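Local coordinates for aminopeptidase-like protein (Chaetomium thermophilum, PDB 5JM6) that probably acts as a zinc-dependent metalloaminopeptidase of the M18 family and assembles into dodecamers belonging to the Cvt pathway of selective autophagy, at residues T67-V72 / N108-I113; A159-A164 / F336-I341; L174-R179 / W280-F285. All blocks are in the same frame, centred on the assembly; numbering follows the deposited sequence.

The three contacts form a triangle, with centres about 14 Å apart for every pair. Interaction 1 closes first along the chain, setting helix 68-81 against the start of strand 111-117. Interaction 2 spans residues 159 to 341, and interaction 3 falls within that span. Strand 111-117 and strand 330-336 are neighbours in the large mixed sheet, so interactions 1 and 2 meet where Ser110 and Ser111 approach Asp337. Strands 153-160, 174-183 and 277-286 belong to the separate antiparallel sheet; interaction 3 pairs the last two. Interaction 2 thus joins the two sheets at the zinc site, while interaction 1 packs helix 68-81 on the mixed sheet, where Phe69 also touches Arg179 and Glu281 of interaction 3.

Interaction 1. Residues T67-V72 / N108-I113; sequences TVFHVV and NGSSII
Val72, one turn into helix 68-81, rests on the backbone that runs through Gly109 and Ser110 into strand 111-117. Val72 CB lies 3.2 Å from Gly109 O, and CG1 stays beside the same oxygen. With CG1 anti to the backbone N (chi1 162°), CG2 is left anti to the carbonyl carbon and goes further: Val72 CG2 comes up to Ser110 C and ends 4.1 Å from Ile112 CG2, on a residue whose CB points toward the helix.

Phe69 meets the turn mostly with one rim of its ring. Phe69 CD1 is 3.9 Å from Gly109 O and Phe69 CE1 is 3.9 Å from Asn108 O, both oxygens near the ring plane, while Ser110 CB approaches CE1 obliquely. One face is taken by its helix neighbour, with Val68 CG1 4.0 Å above the ring centre; that same CG1 reaches Ser110 CB. An alanine in place of Phe69 is likely to leave Val68 CG1 without the face it covers and open a gap beside the Asn108-Ser110 turn.

The turn has its own brace: Asn108 ND2 donates to Ser110 OG at 2.6 Å, the hydroxyl lying in the amide plane. Gly109 has a positive phi (65°), which favours glycine. Ser110 and Ser111 form a classic beta bulge opposite Arg107, and Ser111 OG hydrogen-bonds Gln347 O. Asn108 OD1 accepts from Lys473 of a second subunit.

No hydrogen bond crosses between the two segments. Methyls and a ring rim against carbonyl oxygens imply a buried contact held by van der Waals packing, with Asn108, Ser110 and Ser111 finding polar partners within the turn or beyond it.

Interaction 2. Residues A159-A164 / F336-I341; sequences AQYAGA and FDDEEI. With ZN (zinc ion), chain G.
Tyr161 and Ile341 make the apolar part of this contact. Their side chains cross obliquely: Ile341 CG1 lies 3.3 Å from Tyr161 CE2 and also touches CZ and OH, while Ile341 CD1 sits 3.6 Å from Tyr161 CE2 and reaches the Tyr161 carbonyl. Ile341 CG1 stands beside its own backbone N (chi1 -49°), which turns this branch onto the tyrosine. Ala162 adds a thinner layer, Ala162 CB lying 4.3 Å from Glu340 CB.

The polar contacts of the tyrosine lead beyond the two segments. Tyr161 OH comes within 3.5 Å of Asp338 CA, but its hydrogen bond goes to Asp135 OD2, and Arg140 makes a cation-pi contact with the ring.

Metal coordination occupies the far end of Glu340. The chain bends sharply at chi2 (-90°) and brings both carboxylate oxygens to one zinc ion, Glu340 OE2 at 1.9 Å and Glu340 OE1 at 2.4 Å. Asp306 and His485 complete this site, and a second zinc ion lies close by, as expected of a co-catalytic two-metal peptidase centre. Ala162 and Tyr161 therefore pack against the backbone side of a metal ligand.

The 336-341 loop leaves strand 330-336 of the mixed sheet, with Phe336 packed on helix 353-368. The 159-164 segment leaves strand 153-160 of the antiparallel sheet, so the contact brings the two sheets together at the zinc site.

Interaction 3. Residues L174-R179 / W280-F285; sequences LSVGGR and WELELF
Arg179 pairs with Glu281, Gly177 with Glu283 and Ser175 with Phe285 in an antiparallel strand pairing at the heart of the six-stranded antiparallel sheet; a second subunit touches this sheet, as fits the dimerisation domain of M18 peptidases. The segment directions differ by 149°, and six backbone hydrogen bonds join them through these three hydrogen-bonded pairs.

The most prominent bump is Phe285, whose ring lies over the neighbouring strand. Ser175 CB packs on one face as an off-centre CH-pi contact, 4.1 Å from the centroid of the Phe285 ring. Beyond it the ring fills the hollow left by Gly177: Phe285 CE1 is 3.6 Å from Gly177 N, and Gly177 CA lies in plane at the ring edge. The CG of Phe285 sits between its own N and carbonyl carbon (chi1 58°), which brings the ring over to Ser175 and Gly177.

Gly178 makes the second hollow. Its pair with Leu282 is close, Gly178 CA to Leu282 CA 4.4 Å, and a beta carbon would probably collide with Glu281 O. Round Val176 and Leu284 apolar bumps interlock: Leu174 CD1 meets Leu284 CD1 at 4.1 Å, the two side chains at about a right angle, and Val176 CG2 settles 3.9 Å from Leu282 CB. Trp280 and Val176 reach helix 259-268.

At the other end Arg179 and Glu281 lie side by side on the face of Phe285 and form a salt bridge. Asp429 of the second subunit makes another with Arg179 NH2, and Ser430 of that subunit hydrogen-bonds Glu281 OE2. Both NE, 2.9 Å away, and NH2, 2.6 Å away, of Arg179 donate to Glu281 OE2, NH2 from its syn side and NE from above the carboxylate plane.

Interaction 1. Residues T67-V72 / N108-I113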
ATOM      1  N   THR A  67     -40.555  -0.819 -26.608  1.00 29.91           N
ATOM      2  CA  THR A  67     -39.430  -0.335 -27.402  1.00 30.13           C
ATOM      3  C   THR A  67     -39.750   1.014 -28.022  1.00 32.76           C
ATOM      4  O   THR A  67     -40.912   1.412 -28.099  1.00 37.30           O
ATOM      5  CB  THR A  67     -39.043  -1.329 -28.517  1.00 35.02           C
ATOM      6  OG1 THR A  67     -40.001  -1.262 -29.583  1.00 35.00           O
ATOM      7  CG2 THR A  67     -38.983  -2.749 -27.972  1.00 34.01           C
ATOM      8  N   VAL A  68     -38.711   1.720 -28.452  1.00 35.28           N
ATOM      9  CA  VAL A  68     -38.886   3.043 -29.026  1.00 32.35           C
ATOM     10  C   VAL A  68     -39.765   2.972 -30.281  1.00 35.49           C
ATOM     11  O   VAL A  68     -40.501   3.911 -30.583  1.00 34.42           O
ATOM     12  CB  VAL A  68     -37.512   3.700 -29.335  1.00 26.23           C
ATOM     13  CG1 VAL A  68     -36.806   3.001 -30.489  1.00 31.71           C
ATOM     14  CG2 VAL A  68     -37.671   5.180 -29.613  1.00 29.45           C
ATOM     15  N   PHE A  69     -39.730   1.840 -30.982  1.00 34.25           N
ATOM     16  CA  PHE A  69     -40.543   1.665 -32.183  1.00 33.55           C
ATOM     17  C   PHE A  69     -42.019   1.488 -31.855  1.00 37.00           C
ATOM     18  O   PHE A  69     -42.883   1.870 -32.642  1.00 39.80           O
ATOM     19  CB  PHE A  69     -40.046   0.475 -32.998  1.00 34.43           C
ATOM     20  CG  PHE A  69     -38.605   0.572 -33.374  1.00 33.36           C
ATOM     21  CD1 PHE A  69     -38.179   1.521 -34.287  1.00 36.40           C
ATOM     22  CD2 PHE A  69     -37.672  -0.275 -32.806  1.00 29.20           C
ATOM     23  CE1 PHE A  69     -36.849   1.620 -34.631  1.00 34.67           C
ATOM     24  CE2 PHE A  69     -36.341  -0.183 -33.147  1.00 31.09           C
ATOM     25  CZ  PHE A  69     -35.928   0.765 -34.060  1.00 32.04           C
ATOM     26  N   HIS A  70     -42.312   0.901 -30.701  1.00 31.80           N
ATOM     27  CA  HIS A  70     -43.696   0.795 -30.269  1.00 32.44           C
ATOM     28  C   HIS A  70     -44.232   2.163 -29.870  1.00 34.00           C
ATOM     29  O   HIS A  70     -45.400   2.471 -30.104  1.00 39.81           O
ATOM     30  CB  HIS A  70     -43.835  -0.191 -29.110  1.00 33.31           C
ATOM     31  CG  HIS A  70     -43.671  -1.620 -29.516  1.00 34.27           C
ATOM     32  ND1 HIS A  70     -42.437  -2.218 -29.659  1.00 32.30           N
ATOM     33  CD2 HIS A  70     -44.586  -2.569 -29.826  1.00 34.85           C
ATOM     34  CE1 HIS A  70     -42.599  -3.474 -30.031  1.00 37.40           C
ATOM     35  NE2 HIS A  70     -43.893  -3.713 -30.140  1.00 36.69           N
ATOM     36  N   VAL A  71     -43.374   2.989 -29.283  1.00 28.94           N
ATOM     37  CA  VAL A  71     -43.799   4.299 -28.807  1.00 31.87           C
ATOM     38  C   VAL A  71     -44.235   5.205 -29.956  1.00 33.26           C
ATOM     39  O   VAL A  71     -45.276   5.855 -29.874  1.00 34.60           O
ATOM     40  CB  VAL A  71     -42.687   4.985 -27.997  1.00 32.92           C
ATOM     41  CG1 VAL A  71     -43.088   6.407 -27.633  1.00 22.72           C
ATOM     42  CG2 VAL A  71     -42.394   4.179 -26.751  1.00 29.32           C
ATOM     43  N   VAL A  72     -43.453   5.240 -31.029  1.00 30.21           N
ATOM     44  CA  VAL A  72     -43.820   6.053 -32.183  1.00 33.89           C
ATOM     45  C   VAL A  72     -45.094   5.511 -32.830  1.00 34.02           C
ATOM     46  O   VAL A  72     -45.958   6.281 -33.248  1.00 33.13           O
ATOM     47  CB  VAL A  72     -42.678   6.121 -33.215  1.00 33.00           C
ATOM     48  CG1 VAL A  72     -43.193   6.568 -34.577  1.00 27.14           C
ATOM     49  CG2 VAL A  72     -41.596   7.066 -32.725  1.00 27.60           C
ATOM     50  N   ASN A 108     -37.228   7.394 -39.212  1.00 42.56           N
ATOM     51  CA  ASN A 108     -36.764   6.048 -38.854  1.00 41.06           C
ATOM     52  C   ASN A 108     -37.767   5.287 -37.973  1.00 38.79           C
ATOM     53  O   ASN A 108     -37.452   4.249 -37.391  1.00 35.82           O
ATOM     54  CB  ASN A 108     -35.390   6.170 -38.161  1.00 43.40           C
ATOM     55  CG  ASN A 108     -34.826   4.839 -37.689  1.00 49.31           C
ATOM     56  OD1 ASN A 108     -34.435   3.994 -38.493  1.00 52.91           O
ATOM     57  ND2 ASN A 108     -34.770   4.655 -36.373  1.00 45.72           N
ATOM     58  N   GLY A 109     -39.008   5.758 -37.936  1.00 44.25           N
ATOM     59  CA  GLY A 109     -40.030   5.111 -37.131  1.00 35.62           C
ATOM     60  C   GLY A 109     -39.741   5.170 -35.638  1.00 39.95           C
ATOM     61  O   GLY A 109     -40.465   4.571 -34.846  1.00 37.68           O
ATOM     62  N   SER A 110     -38.607   5.766 -35.270  1.00 39.94           N
ATOM     63  CA  SER A 110     -38.258   6.028 -33.874  1.00 37.57           C
ATOM     64  C   SER A 110     -38.273   7.497 -33.411  1.00 35.96           C
ATOM     65  O   SER A 110     -38.036   7.774 -32.236  1.00 35.94           O
ATOM     66  CB  SER A 110     -36.887   5.425 -33.586  1.00 36.71           C
ATOM     67  OG  SER A 110     -35.903   5.983 -34.433  1.00 39.92           O
ATOM     68  N   SER A 111     -38.514   8.432 -34.326  1.00 33.89           N
ATOM     69  CA  SER A 111     -38.572   9.853 -33.976  1.00 31.41           C
ATOM     70  C   SER A 111     -39.826  10.473 -34.559  1.00 36.27           C
ATOM     71  O   SER A 111     -40.188  10.189 -35.699  1.00 35.22           O
ATOM     72  CB  SER A 111     -37.338  10.607 -34.476  1.00 35.40           C
ATOM     73  OG  SER A 111     -36.321  10.641 -33.492  1.00 45.04           O
ATOM     74  N   ILE A 112     -40.492  11.319 -33.784  1.00 34.72           N
ATOM     75  CA  ILE A 112     -41.732  11.913 -34.253  1.00 34.84           C
ATOM     76  C   ILE A 112     -41.913  13.346 -33.757  1.00 30.46           C
ATOM     77  O   ILE A 112     -41.598  13.672 -32.610  1.00 32.41           O
ATOM     78  CB  ILE A 112     -42.947  11.046 -33.839  1.00 35.48           C
ATOM     79  CG1 ILE A 112     -44.245  11.616 -34.414  1.00 29.63           C
ATOM     80  CG2 ILE A 112     -43.027  10.897 -32.324  1.00 34.45           C
ATOM     81  CD1 ILE A 112     -45.442  10.736 -34.177  1.00 34.94           C
ATOM     82  N   ILE A 113     -42.405  14.197 -34.651  1.00 30.74           N
ATOM     83  CA  ILE A 113     -42.714  15.585 -34.340  1.00 28.98           C
ATOM     84  C   ILE A 113     -44.161  15.869 -34.713  1.00 29.97           C
ATOM     85  O   ILE A 113     -44.537  15.742 -35.875  1.00 32.80           O
ATOM     86  CB  ILE A 113     -41.790  16.557 -35.098  1.00 25.98           C
ATOM     87  CG1 ILE A 113     -40.339  16.378 -34.651  1.00 22.83           C
ATOM     88  CG2 ILE A 113     -42.245  17.997 -34.902  1.00 25.69           C
ATOM     89  CD1 ILE A 113     -39.347  17.118 -35.515  1.00 23.81           C
TER

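Interaction 2. Residues A159-A164 / F336-I341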
ATOM      1  N   ALA A 159     -25.873  -6.811 -26.478  1.00 37.63           N
ATOM      2  CA  ALA A 159     -24.957  -5.714 -26.212  1.00 39.77           C
ATOM      3  C   ALA A 159     -25.700  -4.615 -25.473  1.00 45.98           C
ATOM      4  O   ALA A 159     -26.779  -4.205 -25.906  1.00 46.11           O
ATOM      5  CB  ALA A 159     -24.366  -5.187 -27.511  1.00 29.47           C
ATOM      6  N   GLN A 160     -25.146  -4.139 -24.360  1.00 48.61           N
ATOM      7  CA  GLN A 160     -25.815  -3.064 -23.644  1.00 58.84           C
ATOM      8  C   GLN A 160     -25.809  -1.830 -24.542  1.00 61.93           C
ATOM      9  O   GLN A 160     -24.762  -1.368 -24.999  1.00 56.91           O
ATOM     10  CB  GLN A 160     -25.163  -2.789 -22.273  1.00 58.56           C
ATOM     11  CG  GLN A 160     -23.838  -2.020 -22.259  1.00 61.51           C
ATOM     12  CD  GLN A 160     -22.637  -2.882 -22.599  1.00 66.66           C
ATOM     13  OE1 GLN A 160     -22.754  -4.095 -22.771  1.00 65.89           O
ATOM     14  NE2 GLN A 160     -21.468  -2.255 -22.691  1.00 69.77           N
ATOM     15  N   TYR A 161     -27.004  -1.325 -24.822  1.00 66.84           N
ATOM     16  CA  TYR A 161     -27.155  -0.167 -25.685  1.00 70.88           C
ATOM     17  C   TYR A 161     -26.679   1.084 -24.977  1.00 73.80           C
ATOM     18  O   TYR A 161     -25.806   1.802 -25.460  1.00 81.74           O
ATOM     19  CB  TYR A 161     -28.621  -0.015 -26.119  1.00 66.90           C
ATOM     20  CG  TYR A 161     -29.089   1.411 -26.346  1.00 66.93           C
ATOM     21  CD1 TYR A 161     -30.070   1.979 -25.537  1.00 62.56           C
ATOM     22  CD2 TYR A 161     -28.562   2.182 -27.370  1.00 65.39           C
ATOM     23  CE1 TYR A 161     -30.505   3.280 -25.745  1.00 63.59           C
ATOM     24  CE2 TYR A 161     -28.991   3.475 -27.584  1.00 67.33           C
ATOM     25  CZ  TYR A 161     -29.958   4.023 -26.769  1.00 65.87           C
ATOM     26  OH  TYR A 161     -30.375   5.317 -26.990  1.00 63.15           O
ATOM     27  N   ALA A 162     -27.253   1.333 -23.813  1.00 61.86           N
ATOM     28  CA  ALA A 162     -27.095   2.626 -23.184  1.00 68.62           C
ATOM     29  C   ALA A 162     -25.898   2.724 -22.253  1.00 73.23           C
ATOM     30  O   ALA A 162     -25.432   3.823 -21.951  1.00 73.68           O
ATOM     31  CB  ALA A 162     -28.344   2.953 -22.441  1.00 73.13           C
ATOM     32  N   GLY A 163     -25.350   1.574 -21.873  1.00 69.21           N
ATOM     33  CA  GLY A 163     -24.708   1.445 -20.578  1.00 67.26           C
ATOM     34  C   GLY A 163     -25.732   0.843 -19.630  1.00 70.29           C
ATOM     35  O   GLY A 163     -25.673   1.028 -18.414  1.00 64.12           O
ATOM     36  N   ALA A 164     -26.689   0.124 -20.213  1.00 74.03           N
ATOM     37  CA  ALA A 164     -27.858  -0.382 -19.497  1.00 61.89           C
ATOM     38  C   ALA A 164     -27.620  -1.508 -18.497  1.00 56.23           C
ATOM     39  O   ALA A 164     -28.217  -1.488 -17.421  1.00 60.03           O
ATOM     40  CB  ALA A 164     -28.904  -0.833 -20.496  1.00 54.90           C
ATOM     41  N   PHE A 336     -37.610  12.464 -29.523  1.00 35.91           N
ATOM     42  CA  PHE A 336     -36.385  12.056 -30.200  1.00 36.87           C
ATOM     43  C   PHE A 336     -35.894  10.709 -29.705  1.00 38.19           C
ATOM     44  O   PHE A 336     -36.265  10.242 -28.631  1.00 38.33           O
ATOM     45  CB  PHE A 336     -35.265  13.080 -30.001  1.00 39.35           C
ATOM     46  CG  PHE A 336     -35.571  14.439 -30.544  1.00 38.21           C
ATOM     47  CD1 PHE A 336     -35.390  14.724 -31.886  1.00 42.00           C
ATOM     48  CD2 PHE A 336     -36.023  15.441 -29.704  1.00 35.00           C
ATOM     49  CE1 PHE A 336     -35.668  15.981 -32.383  1.00 44.27           C
ATOM     50  CE2 PHE A 336     -36.301  16.698 -30.193  1.00 38.62           C
ATOM     51  CZ  PHE A 336     -36.124  16.969 -31.534  1.00 41.28           C
ATOM     52  N   ASP A 337     -35.068  10.084 -30.530  1.00 44.34           N
ATOM     53  CA  ASP A 337     -34.405   8.837 -30.198  1.00 46.52           C
ATOM     54  C   ASP A 337     -32.942   9.132 -29.858  1.00 52.16           C
ATOM     55  O   ASP A 337     -32.399  10.151 -30.290  1.00 50.72           O
ATOM     56  CB  ASP A 337     -34.516   7.848 -31.361  1.00 46.37           C
ATOM     57  CG  ASP A 337     -33.901   6.495 -31.052  1.00 57.88           C
ATOM     58  OD1 ASP A 337     -33.558   6.236 -29.879  1.00 53.86           O
ATOM     59  OD2 ASP A 337     -33.767   5.684 -31.991  1.00 60.69           O
ATOM     60  N   ASP A 338     -32.346   8.265 -29.039  1.00 57.12           N
ATOM     61  CA  ASP A 338     -30.905   8.262 -28.746  1.00 61.70           C
ATOM     62  C   ASP A 338     -30.338   9.398 -27.887  1.00 64.03           C
ATOM     63  O   ASP A 338     -29.257   9.898 -28.183  1.00 64.59           O
ATOM     64  CB  ASP A 338     -30.112   8.256 -30.063  1.00 61.28           C
ATOM     65  CG  ASP A 338     -30.474   7.098 -30.961  1.00 62.57           C
ATOM     66  OD1 ASP A 338     -30.724   5.991 -30.446  1.00 68.32           O
ATOM     67  OD2 ASP A 338     -30.518   7.299 -32.190  1.00 64.96           O
ATOM     68  N   GLU A 339     -31.038   9.806 -26.832  1.00 63.14           N
ATOM     69  CA  GLU A 339     -30.510  10.858 -25.956  1.00 65.08           C
ATOM     70  C   GLU A 339     -29.487  10.330 -24.955  1.00 73.66           C
ATOM     71  O   GLU A 339     -28.603  11.061 -24.499  1.00 70.69           O
ATOM     72  CB  GLU A 339     -31.649  11.560 -25.218  1.00 58.13           C
ATOM     73  CG  GLU A 339     -31.218  12.641 -24.229  1.00 64.62           C
ATOM     74  CD  GLU A 339     -30.977  12.097 -22.830  1.00 73.94           C
ATOM     75  OE1 GLU A 339     -30.107  12.638 -22.117  1.00 71.39           O
ATOM     76  OE2 GLU A 339     -31.656  11.122 -22.445  1.00 77.65           O
ATOM     77  N   GLU A 340     -29.624   9.054 -24.615  1.00 71.66           N
ATOM     78  CA  GLU A 340     -28.713   8.382 -23.705  1.00 71.53           C
ATOM     79  C   GLU A 340     -27.343   8.153 -24.385  1.00 68.62           C
ATOM     80  O   GLU A 340     -26.363   7.800 -23.728  1.00 72.59           O
ATOM     81  CB  GLU A 340     -29.338   7.057 -23.238  1.00 73.62           C
ATOM     82  CG  GLU A 340     -30.797   7.135 -22.706  1.00 72.67           C
ATOM     83  CD  GLU A 340     -30.888   7.403 -21.211  1.00 91.65           C
ATOM     84  OE1 GLU A 340     -29.957   7.000 -20.488  1.00 95.16           O
ATOM     85  OE2 GLU A 340     -31.908   7.966 -20.758  1.00100.11           O
ATOM     86  N   ILE A 341     -27.309   8.306 -25.711  1.00 75.11           N
ATOM     87  CA  ILE A 341     -26.083   8.247 -26.527  1.00 74.79           C
ATOM     88  C   ILE A 341     -25.546   9.645 -26.938  1.00 73.79           C
ATOM     89  O   ILE A 341     -24.682   9.763 -27.807  1.00 77.41           O
ATOM     90  CB  ILE A 341     -26.309   7.342 -27.763  1.00 74.64           C
ATOM     91  CG1 ILE A 341     -26.929   6.030 -27.307  1.00 74.61           C
ATOM     92  CG2 ILE A 341     -25.001   6.975 -28.458  1.00 84.20           C
ATOM     93  CD1 ILE A 341     -25.999   5.186 -26.442  1.00 66.61           C
TER
HETATM   94 ZN    ZN G 601     -31.442   8.211 -18.982  1.00111.48          ZN

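Interaction 3. Residues L174-R179 / W280-F285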
ATOM      1  N   LEU A 174     -37.167 -11.368 -18.566  1.00 28.75           N
ATOM      2  CA  LEU A 174     -36.954 -10.541 -19.743  1.00 29.62           C
ATOM      3  C   LEU A 174     -37.704 -11.084 -20.941  1.00 30.87           C
ATOM      4  O   LEU A 174     -37.718 -12.288 -21.191  1.00 31.77           O
ATOM      5  CB  LEU A 174     -35.462 -10.435 -20.071  1.00 29.96           C
ATOM      6  CG  LEU A 174     -34.519  -9.994 -18.951  1.00 29.78           C
ATOM      7  CD1 LEU A 174     -33.075 -10.079 -19.421  1.00 27.76           C
ATOM      8  CD2 LEU A 174     -34.851  -8.588 -18.473  1.00 32.08           C
ATOM      9  N   SER A 175     -38.334 -10.181 -21.679  1.00 32.08           N
ATOM     10  CA  SER A 175     -38.964 -10.544 -22.930  1.00 31.43           C
ATOM     11  C   SER A 175     -38.202  -9.859 -24.053  1.00 36.94           C
ATOM     12  O   SER A 175     -37.238  -9.131 -23.803  1.00 34.95           O
ATOM     13  CB  SER A 175     -40.441 -10.148 -22.937  1.00 34.33           C
ATOM     14  OG  SER A 175     -41.144 -10.821 -23.967  1.00 44.47           O
ATOM     15  N   VAL A 176     -38.626 -10.094 -25.286  1.00 30.38           N
ATOM     16  CA  VAL A 176     -37.939  -9.535 -26.439  1.00 24.10           C
ATOM     17  C   VAL A 176     -38.954  -8.858 -27.353  1.00 31.34           C
ATOM     18  O   VAL A 176     -40.118  -9.257 -27.410  1.00 34.98           O
ATOM     19  CB  VAL A 176     -37.144 -10.625 -27.205  1.00 22.39           C
ATOM     20  CG1 VAL A 176     -38.085 -11.640 -27.837  1.00 26.43           C
ATOM     21  CG2 VAL A 176     -36.228 -10.002 -28.249  1.00 27.05           C
ATOM     22  N   GLY A 177     -38.516  -7.810 -28.039  1.00 28.49           N
ATOM     23  CA  GLY A 177     -39.379  -7.083 -28.946  1.00 30.77           C
ATOM     24  C   GLY A 177     -38.576  -6.128 -29.798  1.00 30.26           C
ATOM     25  O   GLY A 177     -37.383  -5.927 -29.572  1.00 32.31           O
ATOM     26  N   GLY A 178     -39.228  -5.551 -30.798  1.00 28.33           N
ATOM     27  CA  GLY A 178     -38.557  -4.628 -31.684  1.00 28.99           C
ATOM     28  C   GLY A 178     -39.174  -4.668 -33.061  1.00 32.42           C
ATOM     29  O   GLY A 178     -40.344  -5.013 -33.226  1.00 35.00           O
ATOM     30  N   ARG A 179     -38.377  -4.309 -34.057  1.00 27.40           N
ATOM     31  CA  ARG A 179     -38.840  -4.321 -35.431  1.00 35.46           C
ATOM     32  C   ARG A 179     -38.117  -5.368 -36.266  1.00 38.87           C
ATOM     33  O   ARG A 179     -36.966  -5.714 -36.000  1.00 34.89           O
ATOM     34  CB  ARG A 179     -38.660  -2.947 -36.057  1.00 37.24           C
ATOM     35  CG  ARG A 179     -37.217  -2.514 -36.152  1.00 36.79           C
ATOM     36  CD  ARG A 179     -37.119  -1.260 -36.974  1.00 41.19           C
ATOM     37  NE  ARG A 179     -35.749  -0.783 -37.100  1.00 41.88           N
ATOM     38  CZ  ARG A 179     -35.432   0.404 -37.600  1.00 42.41           C
ATOM     39  NH1 ARG A 179     -36.392   1.222 -38.010  1.00 38.01           N
ATOM     40  NH2 ARG A 179     -34.162   0.776 -37.687  1.00 39.03           N
ATOM     41  N   TRP A 280     -33.409  -7.801 -38.235  1.00 38.57           N
ATOM     42  CA  TRP A 280     -34.342  -7.276 -37.253  1.00 36.11           C
ATOM     43  C   TRP A 280     -33.609  -6.451 -36.211  1.00 31.67           C
ATOM     44  O   TRP A 280     -32.395  -6.571 -36.044  1.00 31.07           O
ATOM     45  CB  TRP A 280     -35.154  -8.394 -36.579  1.00 31.88           C
ATOM     46  CG  TRP A 280     -34.373  -9.451 -35.833  1.00 36.77           C
ATOM     47  CD1 TRP A 280     -33.265  -9.268 -35.055  1.00 32.50           C
ATOM     48  CD2 TRP A 280     -34.710 -10.839 -35.724  1.00 35.44           C
ATOM     49  NE1 TRP A 280     -32.865 -10.463 -34.510  1.00 28.42           N
ATOM     50  CE2 TRP A 280     -33.739 -11.443 -34.902  1.00 34.97           C
ATOM     51  CE3 TRP A 280     -35.731 -11.633 -36.257  1.00 32.77           C
ATOM     52  CZ2 TRP A 280     -33.760 -12.801 -34.598  1.00 32.36           C
ATOM     53  CZ3 TRP A 280     -35.745 -12.983 -35.956  1.00 34.42           C
ATOM     54  CH2 TRP A 280     -34.766 -13.553 -35.136  1.00 32.34           C
ATOM     55  N   GLU A 281     -34.349  -5.578 -35.542  1.00 33.95           N
ATOM     56  CA  GLU A 281     -33.804  -4.831 -34.429  1.00 33.11           C
ATOM     57  C   GLU A 281     -34.579  -5.217 -33.182  1.00 31.09           C
ATOM     58  O   GLU A 281     -35.707  -4.773 -32.985  1.00 32.02           O
ATOM     59  CB  GLU A 281     -33.901  -3.331 -34.706  1.00 32.05           C
ATOM     60  CG  GLU A 281     -32.622  -2.562 -34.458  1.00 30.22           C
ATOM     61  CD  GLU A 281     -32.659  -1.176 -35.067  1.00 41.67           C
ATOM     62  OE1 GLU A 281     -32.325  -0.205 -34.356  1.00 46.17           O
ATOM     63  OE2 GLU A 281     -33.017  -1.057 -36.258  1.00 44.43           O
ATOM     64  N   LEU A 282     -33.958  -6.019 -32.325  1.00 29.30           N
ATOM     65  CA  LEU A 282     -34.648  -6.556 -31.162  1.00 32.85           C
ATOM     66  C   LEU A 282     -33.863  -6.259 -29.899  1.00 32.52           C
ATOM     67  O   LEU A 282     -32.632  -6.238 -29.909  1.00 36.43           O
ATOM     68  CB  LEU A 282     -34.872  -8.065 -31.306  1.00 34.90           C
ATOM     69  CG  LEU A 282     -35.690  -8.538 -32.511  1.00 28.12           C
ATOM     70  CD1 LEU A 282     -35.735 -10.054 -32.567  1.00 24.88           C
ATOM     71  CD2 LEU A 282     -37.095  -7.972 -32.459  1.00 28.07           C
ATOM     72  N   GLU A 283     -34.586  -6.019 -28.813  1.00 31.96           N
ATOM     73  CA  GLU A 283     -33.964  -5.738 -27.531  1.00 34.64           C
ATOM     74  C   GLU A 283     -34.651  -6.523 -26.427  1.00 30.95           C
ATOM     75  O   GLU A 283     -35.744  -7.057 -26.617  1.00 29.37           O
ATOM     76  CB  GLU A 283     -34.013  -4.240 -27.228  1.00 34.48           C
ATOM     77  CG  GLU A 283     -35.413  -3.654 -27.279  1.00 36.55           C
ATOM     78  CD  GLU A 283     -35.416  -2.139 -27.233  1.00 44.48           C
ATOM     79  OE1 GLU A 283     -34.742  -1.516 -28.080  1.00 47.13           O
ATOM     80  OE2 GLU A 283     -36.093  -1.572 -26.350  1.00 50.10           O
ATOM     81  N   LEU A 284     -33.998  -6.599 -25.276  1.00 33.85           N
ATOM     82  CA  LEU A 284     -34.595  -7.221 -24.108  1.00 32.13           C
ATOM     83  C   LEU A 284     -35.192  -6.146 -23.212  1.00 30.22           C
ATOM     84  O   LEU A 284     -34.598  -5.085 -23.020  1.00 31.52           O
ATOM     85  CB  LEU A 284     -33.561  -8.051 -23.347  1.00 31.22           C
ATOM     86  CG  LEU A 284     -32.892  -9.147 -24.179  1.00 29.65           C
ATOM     87  CD1 LEU A 284     -31.887  -9.931 -23.350  1.00 24.42           C
ATOM     88  CD2 LEU A 284     -33.940 -10.073 -24.780  1.00 26.96           C
ATOM     89  N   PHE A 285     -36.381  -6.412 -22.688  1.00 30.10           N
ATOM     90  CA  PHE A 285     -37.015  -5.499 -21.748  1.00 30.21           C
ATOM     91  C   PHE A 285     -37.653  -6.295 -20.622  1.00 36.19           C
ATOM     92  O   PHE A 285     -37.870  -7.499 -20.746  1.00 37.15           O
ATOM     93  CB  PHE A 285     -38.058  -4.622 -22.447  1.00 31.19           C
ATOM     94  CG  PHE A 285     -39.151  -5.396 -23.131  1.00 34.77           C
ATOM     95  CD1 PHE A 285     -39.013  -5.792 -24.451  1.00 33.47           C
ATOM     96  CD2 PHE A 285     -40.319  -5.718 -22.458  1.00 35.56           C
ATOM     97  CE1 PHE A 285     -40.017  -6.501 -25.085  1.00 32.74           C
ATOM     98  CE2 PHE A 285     -41.326  -6.426 -23.087  1.00 35.37           C
ATOM     99  CZ  PHE A 285     -41.174  -6.818 -24.402  1.00 32.84           C
TER